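Local coordinates for SusD superfamily protein (Parabacteroides distasonis, PDB 3OTN), which is a putative outer-membrane member of the SusD family, probably binding carbohydrate or other nutrients at the cell surface, at residues 34-37 against 42-45. Residues are numbered along the deposited sequence; the frame is centred on the assembly and turned at random.
Sequences NKMT and CNTI
N43 reaches across a short beta hairpin to the side chain of N34, and its amide links the second arm of the hairpin to the residues leading into the first. Its CG stands anti to the backbone N (chi1 -177°), which lays the side chain against the opposite backbone. CB lies 3.5 Å from K35 O, and beyond it the flat amide lies with one face over K35 O, CG 3.0 Å from that oxygen, a contact without a hydrogen bond. At the tip the amide divides its work: ND2 donates to N34 OD1 at 2.9 Å, arriving from above the carbonyl plane of N34, with the two amides almost perpendicular, while OD1 turns forward along its own chain and accepts from the backbone N of I45 on an in-plane lone pair (2.9 Å, nearly straight). This second bond closes an Asx turn over N43-I45. The selenium of M36 lies at the ND2 edge of the amide, 3.5 Å from N43 ND2, and the bent chain brings CE over C42 O. With an alanine in place of N43, N34 OD1 and I45 N would probably lose these partners and the Asx turn its closing bond.

The backbone continues the pairing. M36 and N43 form an antiparallel non-hydrogen-bonded pair, T44 N donates to K35 O (3.0 Å), and T37 N donates to C42 O (2.8 Å). T44 OG1 accepts from K35 N at 3.2 Å and also bonds V32 O, while its methyl CG2 packs on CG2 of T37.

The hairpin, formed by strands 36-37 and 42-43, is largely buried. Helix 79-100 borders T37 and T44 through D81 and takes the K35 ammonium in a salt bridge with D85, whereas N34 and I45 rest on W355 of strand 355-356.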
loop_
_atom_site.group_PDB
_atom_site.type_symbol
_atom_site.label_atom_id
_atom_site.label_comp_id
_atom_site.label_asym_id
_atom_site.label_seq_id
_atom_site.Cartn_x
_atom_site.Cartn_y
_atom_site.Cartn_z
ATOM N N ASN A 34 -8.124 -2.008 -0.828
ATOM C CA ASN A 34 -8.449 -1.999 -2.271
ATOM C C ASN A 34 -9.901 -2.343 -2.407
ATOM O O ASN A 34 -10.302 -3.508 -2.301
ATOM C CB ASN A 34 -7.564 -2.998 -3.039
ATOM C CG ASN A 34 -7.773 -2.952 -4.533
ATOM O OD1 ASN A 34 -8.875 -2.759 -5.011
ATOM N ND2 ASN A 34 -6.685 -3.170 -5.290
ATOM N N LYS A 35 -10.721 -1.317 -2.568
ATOM C CA LYS A 35 -12.107 -1.537 -2.848
ATOM C C LYS A 35 -12.660 -0.408 -3.695
ATOM O O LYS A 35 -12.186 0.743 -3.629
ATOM C CB LYS A 35 -12.925 -1.667 -1.557
ATOM C CG LYS A 35 -13.071 -0.388 -0.731
ATOM C CD LYS A 35 -14.093 -0.568 0.401
ATOM C CE LYS A 35 -14.893 0.692 0.652
ATOM N NZ LYS A 35 -15.827 0.575 1.829
HETATM N N MSE A 36 -13.729 -0.736 -4.407
HETATM C CA MSE A 36 -14.423 0.227 -5.245
HETATM C C MSE A 36 -15.266 1.139 -4.356
HETATM O O MSE A 36 -15.864 0.680 -3.366
HETATM C CB MSE A 36 -15.306 -0.454 -6.257
HETATM C CG MSE A 36 -14.574 -1.382 -7.227
HETATM SE SE MSE A 36 -13.073 -0.675 -8.255
HETATM C CE MSE A 36 -14.036 0.785 -9.214
ATOM N N THR A 37 -15.285 2.413 -4.720
ATOM C CA THR A 37 -16.003 3.455 -3.978
ATOM C C THR A 37 -17.019 4.175 -4.917
ATOM O O THR A 37 -17.040 3.941 -6.123
ATOM C CB THR A 37 -14.995 4.454 -3.299
ATOM O OG1 THR A 37 -14.150 5.031 -4.293
ATOM C CG2 THR A 37 -14.134 3.750 -2.238
ATOM N N CYS A 42 -13.733 4.604 -9.238
ATOM C CA CYS A 42 -13.181 5.153 -7.975
ATOM C C CYS A 42 -12.855 3.985 -7.039
ATOM O O CYS A 42 -13.630 3.049 -6.889
ATOM C CB CYS A 42 -14.195 6.092 -7.297
ATOM S SG CYS A 42 -14.478 7.611 -8.252
ATOM N N ASN A 43 -11.712 4.061 -6.400
ATOM C CA ASN A 43 -11.211 2.977 -5.549
ATOM C C ASN A 43 -10.326 3.625 -4.539
ATOM O O ASN A 43 -9.654 4.604 -4.875
ATOM C CB ASN A 43 -10.448 1.967 -6.412
ATOM C CG ASN A 43 -9.938 0.739 -5.614
ATOM O OD1 ASN A 43 -9.118 0.868 -4.719
ATOM N ND2 ASN A 43 -10.442 -0.459 -5.956
ATOM N N THR A 44 -10.298 3.054 -3.326
ATOM C CA THR A 44 -9.501 3.561 -2.222
ATOM C C THR A 44 -8.009 3.708 -2.568
ATOM O O THR A 44 -7.332 4.612 -2.025
ATOM C CB THR A 44 -9.657 2.702 -0.945
ATOM O OG1 THR A 44 -9.503 1.313 -1.300
ATOM C CG2 THR A 44 -11.004 2.948 -0.273
ATOM N N ILE A 45 -7.495 2.851 -3.452
ATOM C CA ILE A 45 -6.079 2.931 -3.838
ATOM C C ILE A 45 -5.687 4.235 -4.504
ATOM O O ILE A 45 -4.512 4.618 -4.468
ATOM C CB ILE A 45 -5.588 1.770 -4.742
ATOM C CG1 ILE A 45 -6.185 1.825 -6.161
ATOM C CG2 ILE A 45 -5.805 0.409 -4.050
ATOM C CD1 ILE A 45 -5.597 0.719 -7.082
HETATM O O HOH W 1 -16.313 3.096 -8.597
#